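Local atomic coordinates of transcriptional regulator, putative (Pseudomonas syringae pv. tomato, PDB entry 2R5F), a protein that probably binds DNA as a SorC-family transcriptional regulator, seen here as its putative sugar-binding domain, whose ligand would be expected to be a carbohydrate. Residues L10-E13 / T14-K18; G191-L195 / R196-A200; V214-L218 / G219-S223; G242-G246 / G247-V251. One frame throughout, in Å; residues are numbered along the deposited sequence.

Contact 1: L10-E13 / T14-K18; sequences LELE and TRLQK. With SO4 (sulfate ion), chain C.
Arg15 N, Leu16 N and Gln17 N donate to Glu11 O, Leu12 O and Glu13 O, the regular i to i+4 ladder of an alpha helix, with N-H...O angles of 165° or straighter. One residue earlier, Leu10 O is gripped twice: Thr14 N and Thr14 OG1 (3.0 Å from Leu10 O) reach it from opposite faces of its carbonyl plane. The hydroxyl arrives there because OG1 stands beside its own backbone N (chi1 -66°). Arg15 turns back toward the N terminus by a bend at chi3 (-70°), which lays the guanidinium over Glu11 O. In the plane of that group, at its edge, Arg15 NH2 donates to O1 of a sulfate at 2.6 Å, while Leu12 N holds sulfate O3 at 2.9 Å and His9 ND1 adds a further bond. The anion, probably from the crystallisation liquor, thus sits at the first turn, where the helix dipole would be expected to favour negative charge. Leu12 CD1 lies 4.4 Å from Leu16 CG on the buried side. These two leucines pack against helix 256-262, at Ala259, Arg260 and Leu262, whereas Glu13 and Gln17 accept from the backbone N of Val27 and Val25, fastening helix 10-20 to strand 24-28.

Contact 2: G191-L195 / R196-A200; sequences GDICL and RYFDA
Asp192 and Tyr197 face each other as the non-hydrogen-bonded antiparallel pair of a tight hairpin, their side chains side by side and pointing the same way. Asp192 CB sits 3.6 Å from the centroid of the Tyr197 ring and only 11° off its normal, a CH-pi contact over the middle of one face. With chi1 at 81°, Asp192 CG is placed between its backbone N and carbonyl carbon; the carboxylate then turns toward the bend, where OD2 accepts from Leu195 N at 3.0 Å. That N-H comes from the anti side of OD2, somewhat out of the carboxylate plane, and closes an Asx motif across the turn.

Phe198 also takes the position between N and carbonyl carbon (chi1 51°), but on the other side of the sheet. Its ring folds back along the partner strand, with Gly191 O 3.9 Å above the ring plane, over the centre. The absence of a side chain at Gly191 suits this, since the ring occupies the ground beside its CA. Farther out, Phe198 CE2 touches Ile193 CG1 at 3.9 Å, the two side chains crossing at a slant. Arg196 runs its CG and CD past Leu195 and carries its NE to Ser215 OG.

Backbone bonds frame the set: Phe198 N to Gly191 O, and a reciprocal pair between Ile193 and Arg196 in which Arg196 N lies 2.7 Å from Ile193 O, well above that carbonyl plane. Cys194 and Leu195 both have positive phi, the signature of a type I' turn, which makes this a two-residue beta hairpin.

Contact 3: V214-L218 / G219-S223; sequences VSMGL and GKLRS
Lys220 packs against selenomethionine Met216 and Gly217, one residue after Gly219 in the first turn of a short helix whose N-cap position is Gly217. The lysine folds back over that cap. Its CB lies 3.8 Å from Met216 CG, the two chains crossing at an angle, and successive bends at chi3 (-80°) and chi4 (-65°) swing the end of the lysine round to Gly217. Lys220 CE approaches Gly217 N to 3.2 Å, so the end of the lysine lies directly against the glycine backbone. Leu221 closes the first helical bond, its N donating to Gly217 O at 3.1 Å. Its CG is anti to the backbone N (chi1 -174°), and from there CD2 meets Leu218 CD2 at 4.1 Å. On another branch, Leu221 CD1 is 4.4 Å from the selenium of Met216, so that the leucine bridges the residues before and after the cap. Arg222 N continues the helical pattern by donating to Leu218 O at 3.0 Å. Ser223 ends the turn with its hydroxyl: OG donates to Lys220 O at 3.0 Å.

The geometry is that of a strand passing into a helix through a glycine cap. Strand 214-215 pairs antiparallel with strand 88-94, where Met216 packs on Leu92, while Val214 lies on Val143 and Leu147 of helix 138-149; the Leu218 side chain touches Tyr248, in the loop after helix 237-245.

Contact 4: G242-G246 / G247-V251; sequences GALLG and GYLDV
Tyr248 N donates to Ala243 O at 3.2 Å with an N-H...O angle of 169°, and Gly247 N to Leu244 O at 3.2 Å, the two backward bonds of a Schellman motif closing a helix. The second donor stands high above its carbonyl plane. Gly247 carries the positive phi (72°) that turns the chain out of the helix, a conformation glycine readily adopts.

Tyr248 can be followed outward. CB lies 3.8 Å from Ala243 O, and chi1 of -57° sets CG beside the backbone N, directing the ring back against the last turn of the helix. CD2 comes to 3.4 Å from Ala243 O, with Ala243 CA at the ring edge, in plane. CE2 reaches Gly246 CA at 3.7 Å, and Gly246 O stands 3.8 Å above the ring plane, over its centre; the lack of a side chain at Gly246 lets the ring lie this close. At the tip, OH bonds to Gly202 O.

Beyond the turn, Leu249 CD1 meets Leu244 CD2 at 4.1 Å. Leu249 also packs on Val158 and Ile160 of strand 155-162 and Val227 of strand 226-230, while Leu244 touches Tyr20 of helix 10-20; these contacts set the end of helix 237-245 against the sheet, and the loop leads into strand 251-255.

From the N terminus the four contacts run in series, none nested within or crossing another; contact 1 stays within one helix, and the other three each close a local turn. Contact 1, in helix 10-20, lies about 6 Å by nearest atoms from contact 4 without touching it. Contact 2 closes the hairpin paired with strand 155-162, contact 3 the passage from strand 214-215 into helix 218-222, and contact 4 the exit from helix 237-245 toward strand 251-255. The last three touch pairwise: Phe198 CE1 is 3.5 Å from Ala243 N, Leu221 CD2 is 3.8 Å from Tyr248 CB, and Tyr197 O is 3.6 Å from Leu218 CD1. Together they tie the hairpin strands of the mixed sheet to helices 218-222 and 237-245.

Contact 1: L10-E13 / T14-K18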
loop_
_atom_site.group_PDB
_atom_site.type_symbol
_atom_site.label_atom_id
_atom_site.label_comp_id
_atom_site.label_asym_id
_atom_site.label_seq_id
_atom_site.Cartn_x
_atom_site.Cartn_y
_atom_site.Cartn_z
ATOM N N LEU A 10 3.289 -16.449 14.781
ATOM C CA LEU A 10 2.128 -15.824 15.419
ATOM C C LEU A 10 2.506 -15.001 16.630
ATOM O O LEU A 10 1.877 -13.978 16.915
ATOM C CB LEU A 10 1.071 -16.872 15.793
ATOM C CG LEU A 10 0.302 -17.608 14.680
ATOM C CD1 LEU A 10 -0.723 -18.592 15.296
ATOM C CD2 LEU A 10 -0.373 -16.670 13.670
ATOM N N GLU A 11 3.534 -15.457 17.348
ATOM C CA GLU A 11 4.070 -14.716 18.472
ATOM C C GLU A 11 4.790 -13.414 18.037
ATOM O O GLU A 11 4.649 -12.365 18.667
ATOM C CB GLU A 11 4.993 -15.613 19.288
ATOM C CG GLU A 11 4.303 -16.890 19.792
ATOM C CD GLU A 11 5.223 -17.778 20.599
ATOM O OE1 GLU A 11 6.470 -17.574 20.554
ATOM O OE2 GLU A 11 4.704 -18.684 21.302
ATOM N N LEU A 12 5.554 -13.481 16.967
ATOM C CA LEU A 12 6.203 -12.283 16.427
ATOM C C LEU A 12 5.143 -11.247 15.979
ATOM O O LEU A 12 5.239 -10.063 16.307
ATOM C CB LEU A 12 7.143 -12.673 15.276
ATOM C CG LEU A 12 7.954 -11.633 14.501
ATOM C CD1 LEU A 12 8.775 -10.810 15.486
ATOM C CD2 LEU A 12 8.885 -12.352 13.501
ATOM N N GLU A 13 4.127 -11.708 15.251
ATOM C CA GLU A 13 2.981 -10.876 14.889
ATOM C C GLU A 13 2.389 -10.147 16.099
ATOM O O GLU A 13 2.240 -8.907 16.084
ATOM C CB GLU A 13 1.907 -11.744 14.230
ATOM C CG GLU A 13 2.306 -12.211 12.832
ATOM C CD GLU A 13 1.264 -13.118 12.153
ATOM O OE1 GLU A 13 0.159 -13.309 12.701
ATOM O OE2 GLU A 13 1.558 -13.643 11.047
ATOM N N THR A 14 2.063 -10.928 17.143
ATOM C CA THR A 14 1.539 -10.401 18.400
ATOM C C THR A 14 2.404 -9.304 19.068
ATOM O O THR A 14 1.872 -8.270 19.482
ATOM C CB THR A 14 1.279 -11.557 19.407
ATOM O OG1 THR A 14 0.226 -12.365 18.878
ATOM C CG2 THR A 14 0.864 -11.025 20.741
ATOM N N ARG A 15 3.713 -9.530 19.188
ATOM C CA ARG A 15 4.630 -8.530 19.789
ATOM C C ARG A 15 4.668 -7.213 19.002
ATOM O O ARG A 15 4.643 -6.136 19.590
ATOM C CB ARG A 15 6.056 -9.099 19.969
ATOM C CG ARG A 15 6.150 -10.220 21.023
ATOM C CD ARG A 15 7.596 -10.692 21.301
ATOM N NE ARG A 15 8.147 -11.436 20.162
ATOM C CZ ARG A 15 8.101 -12.762 20.031
ATOM N NH1 ARG A 15 7.536 -13.504 20.977
ATOM N NH2 ARG A 15 8.615 -13.340 18.952
ATOM N N LEU A 16 4.709 -7.318 17.673
ATOM C CA LEU A 16 4.711 -6.160 16.783
ATOM C C LEU A 16 3.406 -5.358 16.912
ATOM O O LEU A 16 3.440 -4.127 17.017
ATOM C CB LEU A 16 4.962 -6.590 15.329
ATOM C CG LEU A 16 6.371 -7.132 14.993
ATOM C CD1 LEU A 16 6.505 -7.427 13.513
ATOM C CD2 LEU A 16 7.444 -6.184 15.410
ATOM N N GLN A 17 2.268 -6.064 16.938
ATOM C CA GLN A 17 0.954 -5.448 17.189
ATOM C C GLN A 17 0.917 -4.691 18.510
ATOM O O GLN A 17 0.410 -3.582 18.558
ATOM C CB GLN A 17 -0.168 -6.489 17.141
ATOM C CG GLN A 17 -0.368 -7.103 15.748
ATOM C CD GLN A 17 -1.295 -8.286 15.739
ATOM O OE1 GLN A 17 -1.518 -8.903 14.706
ATOM N NE2 GLN A 17 -1.853 -8.607 16.881
ATOM N N LYS A 18 1.455 -5.279 19.574
ATOM C CA LYS A 18 1.534 -4.582 20.857
ATOM C C LYS A 18 2.545 -3.426 20.847
ATOM O O LYS A 18 2.238 -2.342 21.334
ATOM C CB LYS A 18 1.857 -5.544 22.007
ATOM C CG LYS A 18 0.709 -6.466 22.378
ATOM C CD LYS A 18 0.904 -7.175 23.720
ATOM C CE LYS A 18 1.513 -8.564 23.529
ATOM N NZ LYS A 18 2.996 -8.619 23.798
HETATM S S SO4 C . 8.268 -16.243 16.291
HETATM O O1 SO4 C . 8.818 -15.455 17.403
HETATM O O2 SO4 C . 8.311 -17.671 16.590
HETATM O O3 SO4 C . 6.855 -15.871 16.098
HETATM O O4 SO4 C . 9.109 -16.003 15.106
#

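Contact 2: G191-L195 / R196-A200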
loop_
_atom_site.group_PDB
_atom_site.type_symbol
_atom_site.label_atom_id
_atom_site.label_comp_id
_atom_site.label_asym_id
_atom_site.label_seq_id
_atom_site.Cartn_x
_atom_site.Cartn_y
_atom_site.Cartn_z
ATOM N N GLY A 191 11.390 7.909 4.754
ATOM C CA GLY A 191 10.535 7.091 3.878
ATOM C C GLY A 191 9.342 7.854 3.334
ATOM O O GLY A 191 9.175 9.044 3.607
ATOM N N ASP A 192 8.497 7.159 2.573
ATOM C CA ASP A 192 7.322 7.777 1.965
ATOM C C ASP A 192 6.218 6.758 1.786
ATOM O O ASP A 192 6.469 5.559 1.590
ATOM C CB ASP A 192 7.663 8.405 0.602
ATOM C CG ASP A 192 7.699 7.373 -0.539
ATOM O OD1 ASP A 192 8.745 6.732 -0.746
ATOM O OD2 ASP A 192 6.693 7.223 -1.259
ATOM N N ILE A 193 4.990 7.261 1.878
ATOM C CA ILE A 193 3.809 6.572 1.390
ATOM C C ILE A 193 3.214 7.525 0.349
ATOM O O ILE A 193 3.038 8.713 0.620
ATOM C CB ILE A 193 2.780 6.285 2.499
ATOM C CG1 ILE A 193 3.323 5.229 3.474
ATOM C CG2 ILE A 193 1.475 5.837 1.856
ATOM C CD1 ILE A 193 2.533 5.027 4.752
ATOM N N CYS A 194 2.966 6.996 -0.846
ATOM C CA CYS A 194 2.394 7.745 -1.974
ATOM C C CYS A 194 3.176 9.000 -2.364
ATOM O O CYS A 194 2.582 9.979 -2.770
ATOM C CB CYS A 194 0.928 8.109 -1.721
ATOM S SG CYS A 194 -0.179 6.674 -1.626
ATOM N N LEU A 195 4.502 8.947 -2.246
ATOM C CA LEU A 195 5.364 10.100 -2.460
ATOM C C LEU A 195 5.104 11.188 -1.415
ATOM O O LEU A 195 5.491 12.334 -1.588
ATOM C CB LEU A 195 5.208 10.649 -3.886
ATOM C CG LEU A 195 6.485 10.744 -4.725
ATOM C CD1 LEU A 195 7.360 9.462 -4.594
ATOM C CD2 LEU A 195 6.124 11.011 -6.168
ATOM N N ARG A 196 4.462 10.821 -0.311
ATOM C CA ARG A 196 4.400 11.729 0.837
ATOM C C ARG A 196 5.422 11.291 1.907
ATOM O O ARG A 196 5.308 10.225 2.467
ATOM C CB ARG A 196 2.972 11.779 1.395
ATOM C CG ARG A 196 1.881 12.144 0.351
ATOM C CD ARG A 196 2.070 13.576 -0.134
ATOM N NE ARG A 196 1.000 14.009 -1.030
ATOM C CZ ARG A 196 0.273 15.111 -0.862
ATOM N NH1 ARG A 196 0.494 15.923 0.165
ATOM N NH2 ARG A 196 -0.686 15.404 -1.724
ATOM N N TYR A 197 6.394 12.149 2.202
ATOM C CA TYR A 197 7.517 11.786 3.062
ATOM C C TYR A 197 7.257 12.033 4.543
ATOM O O TYR A 197 6.529 12.948 4.906
ATOM C CB TYR A 197 8.798 12.493 2.568
ATOM C CG TYR A 197 9.306 11.891 1.270
ATOM C CD1 TYR A 197 8.795 12.295 0.030
ATOM C CD2 TYR A 197 10.262 10.892 1.285
ATOM C CE1 TYR A 197 9.242 11.717 -1.158
ATOM C CE2 TYR A 197 10.718 10.317 0.111
ATOM C CZ TYR A 197 10.207 10.727 -1.106
ATOM O OH TYR A 197 10.687 10.117 -2.256
ATOM N N PHE A 198 7.853 11.199 5.389
ATOM C CA PHE A 198 7.723 11.298 6.844
ATOM C C PHE A 198 9.055 11.000 7.520
ATOM O O PHE A 198 9.953 10.398 6.916
ATOM C CB PHE A 198 6.650 10.349 7.391
ATOM C CG PHE A 198 6.788 8.927 6.917
ATOM C CD1 PHE A 198 7.725 8.070 7.484
ATOM C CD2 PHE A 198 5.989 8.447 5.902
ATOM C CE1 PHE A 198 7.871 6.769 7.044
ATOM C CE2 PHE A 198 6.118 7.121 5.456
ATOM C CZ PHE A 198 7.060 6.286 6.020
ATOM N N ASP A 199 9.173 11.418 8.774
ATOM C CA ASP A 199 10.412 11.247 9.507
ATOM C C ASP A 199 10.391 9.943 10.323
ATOM O O ASP A 199 9.441 9.132 10.192
ATOM C CB ASP A 199 10.786 12.525 10.310
ATOM C CG ASP A 199 10.005 12.690 11.619
ATOM O OD1 ASP A 199 9.307 11.755 12.072
ATOM O OD2 ASP A 199 10.135 13.776 12.225
ATOM N N ALA A 200 11.435 9.747 11.133
ATOM C CA ALA A 200 11.619 8.508 11.896
ATOM C C ALA A 200 10.471 8.208 12.861
ATOM O O ALA A 200 10.250 7.049 13.215
ATOM C CB ALA A 200 12.971 8.508 12.626
#

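Contact 3: V214-L218 / G219-S223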
loop_
_atom_site.group_PDB
_atom_site.type_symbol
_atom_site.label_atom_id
_atom_site.label_comp_id
_atom_site.label_asym_id
_atom_site.label_seq_id
_atom_site.Cartn_x
_atom_site.Cartn_y
_atom_site.Cartn_z
ATOM N N VAL A 214 -0.020 13.949 -8.333
ATOM C CA VAL A 214 -1.314 13.912 -7.671
ATOM C C VAL A 214 -1.225 12.711 -6.766
ATOM O O VAL A 214 -0.781 11.655 -7.202
ATOM C CB VAL A 214 -2.474 13.723 -8.688
ATOM C CG1 VAL A 214 -3.800 13.501 -7.966
ATOM C CG2 VAL A 214 -2.547 14.907 -9.655
ATOM N N SER A 215 -1.609 12.873 -5.508
ATOM C CA SER A 215 -1.555 11.772 -4.565
ATOM C C SER A 215 -2.285 12.129 -3.289
ATOM O O SER A 215 -2.419 13.305 -2.953
ATOM C CB SER A 215 -0.102 11.389 -4.244
ATOM O OG SER A 215 0.515 12.331 -3.386
HETATM N N MSE A 216 -2.740 11.107 -2.570
HETATM C CA MSE A 216 -3.366 11.317 -1.272
HETATM C C MSE A 216 -2.340 11.716 -0.215
HETATM O O MSE A 216 -1.207 11.186 -0.201
HETATM C CB MSE A 216 -4.075 10.049 -0.833
HETATM C CG MSE A 216 -5.035 10.284 0.305
HETATM SE SE MSE A 216 -5.636 8.597 0.959
HETATM C CE MSE A 216 -7.127 8.308 -0.266
ATOM N N GLY A 217 -2.747 12.632 0.668
ATOM C CA GLY A 217 -1.894 13.163 1.737
ATOM C C GLY A 217 -1.870 12.239 2.943
ATOM O O GLY A 217 -2.705 11.333 3.045
ATOM N N LEU A 218 -0.925 12.469 3.860
ATOM C CA LEU A 218 -0.709 11.560 5.004
ATOM C C LEU A 218 -1.791 11.679 6.067
ATOM O O LEU A 218 -2.202 10.675 6.648
ATOM C CB LEU A 218 0.671 11.744 5.623
ATOM C CG LEU A 218 1.855 11.259 4.792
ATOM C CD1 LEU A 218 3.186 11.736 5.370
ATOM C CD2 LEU A 218 1.837 9.749 4.640
ATOM N N GLY A 219 -2.242 12.913 6.308
ATOM C CA GLY A 219 -3.389 13.182 7.162
ATOM C C GLY A 219 -4.654 12.484 6.693
ATOM O O GLY A 219 -5.343 11.870 7.496
ATOM N N LYS A 220 -4.962 12.591 5.403
ATOM C CA LYS A 220 -6.094 11.868 4.810
ATOM C C LYS A 220 -5.932 10.348 4.994
ATOM O O LYS A 220 -6.895 9.639 5.308
ATOM C CB LYS A 220 -6.265 12.214 3.323
ATOM C CG LYS A 220 -6.713 13.638 3.029
ATOM C CD LYS A 220 -6.836 13.925 1.519
ATOM C CE LYS A 220 -5.470 14.225 0.852
ATOM N NZ LYS A 220 -4.878 15.503 1.385
ATOM N N LEU A 221 -4.708 9.859 4.825
ATOM C CA LEU A 221 -4.418 8.432 4.940
ATOM C C LEU A 221 -4.735 7.926 6.336
ATOM O O LEU A 221 -5.374 6.894 6.499
ATOM C CB LEU A 221 -2.956 8.158 4.598
ATOM C CG LEU A 221 -2.455 6.715 4.527
ATOM C CD1 LEU A 221 -3.038 5.985 3.313
ATOM C CD2 LEU A 221 -0.935 6.695 4.533
ATOM N N ARG A 222 -4.316 8.680 7.342
ATOM C CA ARG A 222 -4.459 8.261 8.731
ATOM C C ARG A 222 -5.926 7.981 9.125
ATOM O O ARG A 222 -6.190 7.039 9.870
ATOM C CB ARG A 222 -3.803 9.291 9.659
ATOM C CG ARG A 222 -3.159 8.691 10.892
ATOM C CD ARG A 222 -4.119 8.693 12.072
ATOM N NE ARG A 222 -3.424 8.635 13.359
ATOM C CZ ARG A 222 -3.079 7.501 13.961
ATOM N NH1 ARG A 222 -3.362 6.336 13.375
ATOM N NH2 ARG A 222 -2.452 7.525 15.139
ATOM N N SER A 223 -6.864 8.773 8.607
ATOM C CA SER A 223 -8.293 8.603 8.898
ATOM C C SER A 223 -9.046 7.520 8.095
ATOM O O SER A 223 -10.240 7.319 8.314
ATOM C CB SER A 223 -9.013 9.941 8.697
ATOM O OG SER A 223 -8.958 10.318 7.332
#

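Contact 4: G242-G246 / G247-V251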
loop_
_atom_site.group_PDB
_atom_site.type_symbol
_atom_site.label_atom_id
_atom_site.label_comp_id
_atom_site.label_asym_id
_atom_site.label_seq_id
_atom_site.Cartn_x
_atom_site.Cartn_y
_atom_site.Cartn_z
ATOM N N GLY A 242 8.819 4.145 10.938
ATOM C CA GLY A 242 8.291 5.507 10.768
ATOM C C GLY A 242 6.802 5.528 10.430
ATOM O O GLY A 242 6.017 6.253 11.093
ATOM N N ALA A 243 6.404 4.733 9.429
ATOM C CA ALA A 243 4.986 4.604 9.033
ATOM C C ALA A 243 4.131 4.047 10.181
ATOM O O ALA A 243 3.058 4.579 10.444
ATOM C CB ALA A 243 4.834 3.746 7.778
ATOM N N LEU A 244 4.629 3.008 10.879
ATOM C CA LEU A 244 4.000 2.444 12.082
ATOM C C LEU A 244 3.866 3.448 13.207
ATOM O O LEU A 244 2.797 3.526 13.873
ATOM C CB LEU A 244 4.808 1.256 12.587
ATOM C CG LEU A 244 4.763 -0.030 11.751
ATOM C CD1 LEU A 244 5.730 -1.042 12.319
ATOM C CD2 LEU A 244 3.365 -0.576 11.700
ATOM N N LEU A 245 4.936 4.213 13.445
ATOM C CA LEU A 245 4.913 5.223 14.503
ATOM C C LEU A 245 4.030 6.415 14.194
ATOM O O LEU A 245 3.541 7.103 15.126
ATOM C CB LEU A 245 6.320 5.703 14.897
ATOM C CG LEU A 245 7.193 4.755 15.715
ATOM C CD1 LEU A 245 8.342 5.531 16.336
ATOM C CD2 LEU A 245 6.381 4.059 16.784
ATOM N N GLY A 246 3.837 6.693 12.913
ATOM C CA GLY A 246 2.917 7.773 12.490
ATOM C C GLY A 246 1.458 7.362 12.505
ATOM O O GLY A 246 0.557 8.180 12.268
ATOM N N GLY A 247 1.225 6.083 12.764
ATOM C CA GLY A 247 -0.110 5.505 12.809
ATOM C C GLY A 247 -0.802 5.345 11.472
ATOM O O GLY A 247 -2.028 5.328 11.422
ATOM N N TYR A 248 -0.039 5.215 10.387
ATOM C CA TYR A 248 -0.638 5.207 9.056
ATOM C C TYR A 248 -1.243 3.862 8.697
ATOM O O TYR A 248 -2.191 3.800 7.941
ATOM C CB TYR A 248 0.336 5.706 7.968
ATOM C CG TYR A 248 0.853 7.104 8.245
ATOM C CD1 TYR A 248 0.002 8.216 8.227
ATOM C CD2 TYR A 248 2.189 7.308 8.574
ATOM C CE1 TYR A 248 0.484 9.495 8.496
ATOM C CE2 TYR A 248 2.678 8.568 8.848
ATOM C CZ TYR A 248 1.831 9.653 8.807
ATOM O OH TYR A 248 2.356 10.883 9.092
ATOM N N LEU A 249 -0.729 2.794 9.287
ATOM C CA LEU A 249 -1.133 1.449 8.933
ATOM C C LEU A 249 -2.055 0.815 9.957
ATOM O O LEU A 249 -1.903 1.009 11.167
ATOM C CB LEU A 249 0.122 0.572 8.773
ATOM C CG LEU A 249 1.193 1.102 7.826
ATOM C CD1 LEU A 249 2.366 0.145 7.807
ATOM C CD2 LEU A 249 0.575 1.331 6.388
ATOM N N ASP A 250 -3.010 0.045 9.451
ATOM C CA ASP A 250 -3.880 -0.796 10.249
ATOM C C ASP A 250 -3.541 -2.289 10.099
ATOM O O ASP A 250 -3.752 -3.074 11.014
ATOM C CB ASP A 250 -5.325 -0.520 9.848
ATOM C CG ASP A 250 -5.722 0.923 10.122
ATOM O OD1 ASP A 250 -5.852 1.257 11.324
ATOM O OD2 ASP A 250 -5.860 1.720 9.151
ATOM N N VAL A 251 -3.031 -2.665 8.931
ATOM C CA VAL A 251 -2.546 -4.003 8.642
ATOM C C VAL A 251 -1.194 -3.856 7.965
ATOM O O VAL A 251 -1.011 -3.037 7.054
ATOM C CB VAL A 251 -3.532 -4.796 7.716
ATOM C CG1 VAL A 251 -3.071 -6.282 7.514
ATOM C CG2 VAL A 251 -4.985 -4.722 8.256
#